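Local atomic coordinates of dienelactone hydrolase (PDB entry 2O2G), a protein that probably acts as a hydrolase of the dienelactone hydrolase family, within the alpha/beta-hydrolase clan, its natural substrate not being established here. Residues V15-V19 against G100-W104; L24-I30 against A66-L72. All blocks are in the same frame, centred on the assembly; numbering follows the deposited sequence.

Interaction 1 (V15-V19 against G100-W104); sequences VSVSV and GATDW. With EDO (1,2-ethanediol), chain D.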
ATOM      1  N   VAL A  15       6.601  -6.352  14.892  1.00 26.71           N
ATOM      2  CA  VAL A  15       5.598  -5.715  15.720  1.00 24.55           C
ATOM      3  C   VAL A  15       4.233  -6.436  15.693  1.00 27.98           C
ATOM      4  O   VAL A  15       3.940  -7.178  14.762  1.00 28.23           O
ATOM      5  CB  VAL A  15       5.433  -4.233  15.300  1.00 25.92           C
ATOM      6  CG1 VAL A  15       6.785  -3.541  15.360  1.00 27.40           C
ATOM      7  CG2 VAL A  15       4.847  -4.076  13.871  1.00 26.35           C
ATOM      8  N   SER A  16       3.447  -6.233  16.753  1.00 21.78           N
ATOM      9  CA  SER A  16       2.076  -6.705  16.836  1.00 26.22           C
ATOM     10  C   SER A  16       1.198  -5.445  16.792  1.00 26.84           C
ATOM     11  O   SER A  16       1.254  -4.621  17.691  1.00 25.04           O
ATOM     12  CB  SER A  16       1.821  -7.484  18.118  1.00 28.85           C
ATOM     13  OG  SER A  16       0.532  -8.089  18.047  1.00 36.18           O
ATOM     14  N   VAL A  17       0.467  -5.294  15.702  1.00 26.12           N
ATOM     15  CA  VAL A  17      -0.409  -4.159  15.413  1.00 27.53           C
ATOM     16  C   VAL A  17      -1.863  -4.501  15.842  1.00 30.00           C
ATOM     17  O   VAL A  17      -2.524  -5.349  15.244  1.00 33.00           O
ATOM     18  CB  VAL A  17      -0.373  -3.835  13.923  1.00 25.50           C
ATOM     19  CG1 VAL A  17      -1.346  -2.659  13.565  1.00 31.02           C
ATOM     20  CG2 VAL A  17       1.056  -3.519  13.440  1.00 26.46           C
ATOM     21  N   SER A  18      -2.333  -3.850  16.904  1.00 29.10           N
ATOM     22  CA  SER A  18      -3.669  -4.056  17.420  1.00 28.86           C
ATOM     23  C   SER A  18      -4.699  -3.236  16.631  1.00 31.81           C
ATOM     24  O   SER A  18      -4.528  -2.021  16.427  1.00 32.09           O
ATOM     25  CB  SER A  18      -3.739  -3.670  18.892  1.00 32.01           C
ATOM     26  OG  SER A  18      -3.042  -4.614  19.687  1.00 41.50           O
ATOM     27  N   VAL A  19      -5.740  -3.918  16.178  1.00 25.41           N
ATOM     28  CA  VAL A  19      -6.819  -3.313  15.426  1.00 29.77           C
ATOM     29  C   VAL A  19      -8.056  -3.895  16.053  1.00 30.73           C
ATOM     30  O   VAL A  19      -8.470  -4.989  15.729  1.00 29.78           O
ATOM     31  CB  VAL A  19      -6.749  -3.653  13.948  1.00 28.77           C
ATOM     32  CG1 VAL A  19      -7.957  -3.102  13.204  1.00 33.73           C
ATOM     33  CG2 VAL A  19      -5.440  -3.079  13.349  1.00 28.75           C
ATOM     34  N   GLY A 100      -7.124   0.577  10.631  1.00 27.65           N
ATOM     35  CA  GLY A 100      -6.671   0.158  11.981  1.00 28.30           C
ATOM     36  C   GLY A 100      -5.158   0.275  12.148  1.00 24.42           C
ATOM     37  O   GLY A 100      -4.679   0.841  13.148  1.00 25.50           O
ATOM     38  N   ALA A 101      -4.404  -0.230  11.181  1.00 25.22           N
ATOM     39  CA  ALA A 101      -2.937  -0.076  11.184  1.00 25.74           C
ATOM     40  C   ALA A 101      -2.470   1.378  11.108  1.00 24.40           C
ATOM     41  O   ALA A 101      -1.430   1.736  11.678  1.00 26.05           O
ATOM     42  CB  ALA A 101      -2.300  -0.884  10.055  1.00 25.40           C
ATOM     43  N   THR A 102      -3.213   2.209  10.388  1.00 23.08           N
ATOM     44  CA  THR A 102      -2.914   3.655  10.272  1.00 25.68           C
ATOM     45  C   THR A 102      -3.057   4.304  11.669  1.00 26.66           C
ATOM     46  O   THR A 102      -2.164   4.977  12.155  1.00 25.36           O
ATOM     47  CB  THR A 102      -3.843   4.328   9.201  1.00 26.56           C
ATOM     48  OG1 THR A 102      -3.700   3.651   7.929  1.00 29.66           O
ATOM     49  CG2 THR A 102      -3.479   5.798   9.004  1.00 24.58           C
ATOM     50  N   ASP A 103      -4.174   4.027  12.321  1.00 27.27           N
ATOM     51  CA  ASP A 103      -4.432   4.537  13.675  1.00 27.64           C
ATOM     52  C   ASP A 103      -3.351   4.077  14.667  1.00 27.25           C
ATOM     53  O   ASP A 103      -2.900   4.864  15.522  1.00 24.28           O
ATOM     54  CB  ASP A 103      -5.827   4.102  14.137  1.00 24.14           C
ATOM     55  CG  ASP A 103      -6.948   4.759  13.328  1.00 29.53           C
ATOM     56  OD1 ASP A 103      -6.667   5.735  12.589  1.00 27.91           O
ATOM     57  OD2 ASP A 103      -8.128   4.322  13.467  1.00 25.12           O
ATOM     58  N   TRP A 104      -2.887   2.841  14.512  1.00 25.80           N
ATOM     59  CA  TRP A 104      -1.826   2.303  15.377  1.00 25.10           C
ATOM     60  C   TRP A 104      -0.548   3.118  15.192  1.00 22.95           C
ATOM     61  O   TRP A 104       0.062   3.548  16.190  1.00 23.81           O
ATOM     62  CB  TRP A 104      -1.570   0.850  15.060  1.00 22.06           C
ATOM     63  CG  TRP A 104      -0.564   0.178  15.941  1.00 21.95           C
ATOM     64  CD1 TRP A 104      -0.782  -0.435  17.119  1.00 23.47           C
ATOM     65  CD2 TRP A 104       0.814  -0.011  15.626  1.00 21.02           C
ATOM     66  NE1 TRP A 104       0.401  -0.975  17.586  1.00 26.87           N
ATOM     67  CE2 TRP A 104       1.385  -0.744  16.666  1.00 23.19           C
ATOM     68  CE3 TRP A 104       1.603   0.327  14.527  1.00 25.41           C
ATOM     69  CZ2 TRP A 104       2.735  -1.088  16.679  1.00 25.66           C
ATOM     70  CZ3 TRP A 104       2.952  -0.026  14.528  1.00 26.92           C
ATOM     71  CH2 TRP A 104       3.495  -0.716  15.599  1.00 20.81           C
TER
HETATM   72  C1  EDO D 225       5.575 -10.910  13.989  1.00 36.13           C
HETATM   73  O1  EDO D 225       5.419  -9.488  13.755  1.00 27.06           O
HETATM   74  C2  EDO D 225       5.665 -11.297  15.458  1.00 40.17           C
HETATM   75  O2  EDO D 225       4.904 -10.412  16.302  1.00 37.74           O
HETATM   76  O   HOH W   1      -0.648  -3.008  19.745  1.00 43.81           O
HETATM   77  O   HOH W   2      -5.575   0.465  15.662  1.00 19.58           O
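The indole of W104 lies against the valine-bearing side of strand 15-19, and V17 meets it with both methyl groups. CG2 of V17 stands over one face of the six-membered ring, 4.0 Å from its centroid and only 7° off the ring normal, a CH-pi contact. CG1 of V17 reaches the base of the same side chain, 3.8 Å from CG of W104, and also touches the methyl of A101, nearly one helical turn earlier. W104 extends to the strand because its CG is anti to the backbone N (chi1 -176°), which carries the broad ring off the helix and along V15 and V17. At the far end of the indole, CH2 of W104 meets CG2 of V15 at 4.0 Å, the two side chains crossing obliquely. This is the helix-on-sheet packing of an alpha/beta fold: helix 91-107 lies across the edge strand 12-19, and the axes of segments 15-19 and 100-104 approach to 7.5 Å at 113°. The lack of a side chain at G100 lets V19 come close, CG2 of V19 standing 3.6 Å from the carbonyl C of G100; a beta carbon on G100 would run into CG1 of V19. Water supplies the polar links. One molecule accepts from NE1 of W104 at 3.1 Å and donates to the backbone O of S16, while OG of S18 gives it a third partner; the hydroxyl of S18 thus suits a place beside the indole N-H. A second water donates to both O of S18 and O of G100, the latter at 2.7 Å, joining two carbonyls that could not bond each other directly.

Interaction 2 (L24-I30 against A66-L72); sequences LKGNLVI and ATLLIDL. With EDO (1,2-ethanediol), chain D.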
ATOM      1  N   LEU A  24      -2.315  -8.023  14.296  1.00 27.25           N
ATOM      2  CA  LEU A  24      -1.754  -8.266  12.969  1.00 27.39           C
ATOM      3  C   LEU A  24      -0.253  -8.161  13.027  1.00 26.35           C
ATOM      4  O   LEU A  24       0.266  -7.215  13.596  1.00 27.47           O
ATOM      5  CB  LEU A  24      -2.235  -7.196  12.008  1.00 27.57           C
ATOM      6  CG  LEU A  24      -3.732  -6.984  11.833  1.00 24.62           C
ATOM      7  CD1 LEU A  24      -3.948  -5.837  10.838  1.00 20.70           C
ATOM      8  CD2 LEU A  24      -4.394  -8.293  11.323  1.00 24.70           C
ATOM      9  N   LYS A  25       0.442  -9.112  12.405  1.00 26.39           N
ATOM     10  CA  LYS A  25       1.884  -9.141  12.435  1.00 27.70           C
ATOM     11  C   LYS A  25       2.420  -8.121  11.444  1.00 26.94           C
ATOM     12  O   LYS A  25       1.905  -7.927  10.324  1.00 25.97           O
ATOM     13  CB  LYS A  25       2.422 -10.537  12.144  1.00 27.99           C
ATOM     14  CG  LYS A  25       1.975 -11.567  13.206  1.00 30.41           C
ATOM     15  CD  LYS A  25       2.649 -12.908  13.095  1.00 36.63           C
ATOM     16  CE  LYS A  25       2.044 -13.839  12.125  1.00 43.37           C
ATOM     17  NZ  LYS A  25       2.630 -15.202  12.288  1.00 42.01           N
ATOM     18  N   GLY A  26       3.485  -7.479  11.868  1.00 25.01           N
ATOM     19  CA  GLY A  26       4.097  -6.463  11.058  1.00 18.72           C
ATOM     20  C   GLY A  26       5.589  -6.454  11.127  1.00 21.55           C
ATOM     21  O   GLY A  26       6.181  -6.963  12.071  1.00 17.37           O
ATOM     22  N   ASN A  27       6.183  -5.832  10.117  1.00 20.61           N
ATOM     23  CA  ASN A  27       7.624  -5.688  10.088  0.50 22.92           C
ATOM     24  C   ASN A  27       7.834  -4.168   9.868  1.00 22.14           C
ATOM     25  O   ASN A  27       7.478  -3.597   8.807  1.00 22.95           O
ATOM     26  CB  ASN A  27       8.274  -6.648   9.054  0.50 22.07           C
ATOM     27  CG  ASN A  27       8.111  -8.204   9.409  0.50 28.63           C
ATOM     28  OD1 ASN A  27       7.982  -8.632  10.577  0.50 31.70           O
ATOM     29  ND2 ASN A  27       8.187  -9.038   8.366  0.50 30.82           N
ATOM     30  N   LEU A  28       8.354  -3.516  10.925  1.00 22.10           N
ATOM     31  CA  LEU A  28       8.577  -2.080  10.952  1.00 24.02           C
ATOM     32  C   LEU A  28      10.031  -1.730  10.818  1.00 23.45           C
ATOM     33  O   LEU A  28      10.881  -2.252  11.559  1.00 23.55           O
ATOM     34  CB  LEU A  28       8.068  -1.511  12.284  1.00 27.07           C
ATOM     35  CG  LEU A  28       8.152  -0.008  12.582  1.00 24.74           C
ATOM     36  CD1 LEU A  28       7.267   0.870  11.680  1.00 23.17           C
ATOM     37  CD2 LEU A  28       7.773   0.178  14.051  1.00 22.95           C
ATOM     38  N   VAL A  29      10.331  -0.859   9.866  1.00 24.06           N
ATOM     39  CA  VAL A  29      11.702  -0.342   9.712  1.00 23.49           C
ATOM     40  C   VAL A  29      11.629   1.184   9.695  1.00 24.90           C
ATOM     41  O   VAL A  29      10.858   1.736   8.934  1.00 24.48           O
ATOM     42  CB  VAL A  29      12.358  -0.777   8.383  1.00 21.76           C
ATOM     43  CG1 VAL A  29      13.736  -0.153   8.252  1.00 22.24           C
ATOM     44  CG2 VAL A  29      12.457  -2.266   8.283  1.00 31.08           C
ATOM     45  N   ILE A  30      12.453   1.862  10.499  1.00 20.50           N
ATOM     46  CA  ILE A  30      12.435   3.336  10.537  1.00 22.98           C
ATOM     47  C   ILE A  30      13.847   3.867  10.398  1.00 22.76           C
ATOM     48  O   ILE A  30      14.587   3.889  11.393  1.00 25.70           O
ATOM     49  CB  ILE A  30      11.871   3.886  11.874  1.00 24.19           C
ATOM     50  CG1 ILE A  30      10.455   3.386  12.124  1.00 21.45           C
ATOM     51  CG2 ILE A  30      11.850   5.450  11.841  1.00 24.84           C
ATOM     52  CD1 ILE A  30       9.908   3.674  13.508  1.00 24.63           C
ATOM     53  N   ALA A  66      10.488   5.333   6.179  1.00 29.06           N
ATOM     54  CA  ALA A  66      10.109   4.254   7.072  1.00 30.75           C
ATOM     55  C   ALA A  66       9.131   3.392   6.334  1.00 29.35           C
ATOM     56  O   ALA A  66       8.462   3.871   5.406  1.00 28.91           O
ATOM     57  CB  ALA A  66       9.444   4.794   8.337  1.00 33.36           C
ATOM     58  N   THR A  67       9.035   2.122   6.742  1.00 29.01           N
ATOM     59  CA  THR A  67       8.056   1.184   6.143  1.00 26.42           C
ATOM     60  C   THR A  67       7.403   0.254   7.186  1.00 25.45           C
ATOM     61  O   THR A  67       8.037  -0.119   8.174  1.00 24.39           O
ATOM     62  CB  THR A  67       8.699   0.288   5.049  1.00 19.72           C
ATOM     63  OG1 THR A  67       9.719  -0.554   5.618  1.00 24.91           O
ATOM     64  CG2 THR A  67       9.307   1.151   3.941  1.00 31.98           C
ATOM     65  N   LEU A  68       6.141  -0.077   6.954  1.00 24.44           N
ATOM     66  CA  LEU A  68       5.402  -1.088   7.737  1.00 23.88           C
ATOM     67  C   LEU A  68       4.755  -2.067   6.758  1.00 25.32           C
ATOM     68  O   LEU A  68       3.859  -1.711   6.014  1.00 26.54           O
ATOM     69  CB  LEU A  68       4.344  -0.476   8.635  1.00 24.70           C
ATOM     70  CG  LEU A  68       3.489  -1.486   9.422  1.00 27.27           C
ATOM     71  CD1 LEU A  68       4.387  -2.382  10.300  1.00 27.48           C
ATOM     72  CD2 LEU A  68       2.425  -0.747  10.229  1.00 33.92           C
ATOM     73  N   LEU A  69       5.318  -3.271   6.707  1.00 25.72           N
ATOM     74  CA  LEU A  69       4.802  -4.367   5.922  1.00 26.95           C
ATOM     75  C   LEU A  69       3.969  -5.142   6.919  1.00 27.52           C
ATOM     76  O   LEU A  69       4.485  -5.598   7.920  1.00 27.34           O
ATOM     77  CB  LEU A  69       5.960  -5.195   5.398  1.00 25.07           C
ATOM     78  CG  LEU A  69       6.755  -4.491   4.287  1.00 31.15           C
ATOM     79  CD1 LEU A  69       8.172  -4.998   4.265  1.00 25.66           C
ATOM     80  CD2 LEU A  69       6.081  -4.688   2.972  1.00 31.83           C
ATOM     81  N   ILE A  70       2.683  -5.269   6.630  1.00 26.42           N
ATOM     82  CA  ILE A  70       1.726  -5.909   7.524  1.00 27.78           C
ATOM     83  C   ILE A  70       0.898  -7.036   6.910  1.00 26.78           C
ATOM     84  O   ILE A  70       0.664  -7.070   5.710  1.00 26.04           O
ATOM     85  CB  ILE A  70       0.809  -4.785   8.057  1.00 25.94           C
ATOM     86  CG1 ILE A  70       0.186  -5.173   9.381  1.00 35.54           C
ATOM     87  CG2 ILE A  70      -0.211  -4.298   7.006  1.00 26.95           C
ATOM     88  CD1 ILE A  70      -0.316  -3.998  10.108  1.00 42.03           C
ATOM     89  N   ASP A  71       0.473  -7.979   7.731  1.00 27.03           N
ATOM     90  CA  ASP A  71      -0.475  -8.965   7.299  1.00 27.81           C
ATOM     91  C   ASP A  71      -1.826  -8.312   7.591  1.00 29.79           C
ATOM     92  O   ASP A  71      -2.117  -7.948   8.735  1.00 28.10           O
ATOM     93  CB  ASP A  71      -0.345 -10.271   8.093  1.00 30.47           C
ATOM     94  CG  ASP A  71       0.885 -11.085   7.704  1.00 28.82           C
ATOM     95  OD1 ASP A  71       1.376 -10.952   6.562  1.00 32.09           O
ATOM     96  OD2 ASP A  71       1.321 -11.878   8.549  1.00 37.36           O
ATOM     97  N   LEU A  72      -2.665  -8.164   6.581  1.00 27.89           N
ATOM     98  CA  LEU A  72      -3.986  -7.607   6.806  1.00 28.39           C
ATOM     99  C   LEU A  72      -4.910  -8.596   7.484  1.00 25.03           C
ATOM    100  O   LEU A  72      -5.927  -8.193   8.075  1.00 28.54           O
ATOM    101  CB  LEU A  72      -4.582  -7.084   5.501  1.00 31.27           C
ATOM    102  CG  LEU A  72      -3.825  -5.813   5.045  1.00 33.38           C
ATOM    103  CD1 LEU A  72      -4.369  -5.359   3.700  1.00 44.00           C
ATOM    104  CD2 LEU A  72      -3.929  -4.681   6.035  1.00 48.84           C
TER
HETATM  105  C1  EDO D 225       5.575 -10.910  13.989  1.00 36.13           C
HETATM  106  O1  EDO D 225       5.419  -9.488  13.755  1.00 27.06           O
HETATM  107  C2  EDO D 225       5.665 -11.297  15.458  1.00 40.17           C
HETATM  108  O2  EDO D 225       4.904 -10.412  16.302  1.00 37.74           O
HETATM  109  O   HOH W   3       9.262  -2.716   6.762  1.00 14.46           O
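Strands 22-29 and 66-70 are antiparallel neighbours in the mixed sheet, and the ladder runs from G26 opposite I70 to V29 opposite T67. N27 and L69 bond each other in both directions, N27 N to L69 O at 2.8 Å, and V29 and T67 do likewise; beyond the ladder D71 N adds a bond to K25 O, with an angle of 166° at the hydrogen. G26, lacking a side chain, faces I70 closely, and a beta carbon on G26 would press on CD1 of L68. CB of L28 meets CD1 of L68 at 4.3 Å on the same buried face. On the other face, T67 OG1 bonds Q61. The carboxylate of D71 runs alongside K25 but forms its salt bridge with R48, while K25 NZ bonds Q75. L24 closes the end: its CG is anti to the carbonyl carbon (chi1 -56°), which lays the branch over D71 O, 3.5 Å from CD2 of L24. The same CD2 lies 3.6 Å from L72 O. With an alanine here, CG and both methyls are gone, and the carbonyls of D71 and L72 would probably lose their apolar cover and I70 CD1 its neighbour. Such antiparallel pairing at one end of a largely parallel sheet is typical of the alpha/beta-hydrolase fold.

Overall arrangement
Both contacts lie at the same end of the eight-stranded sheet, their centres 9 Å apart and on one side of the chain's centre. Interaction 1 sets helix 91-107 against the edge strand 12-19; interaction 2 pairs the next two strands, 22-29 and 66-70. Along the chain interaction 2 is nested within the loop closed by interaction 1. Backbone pairing of V17 with L24 and V15 with G26 joins them, and CD1 of I70 packs on both V17 and A101, so helix and three strands share one apolar layer. Beyond strand 66-70 the sheet turns parallel, towards strand 115-121 and what is probably the nucleophile elbow at S122.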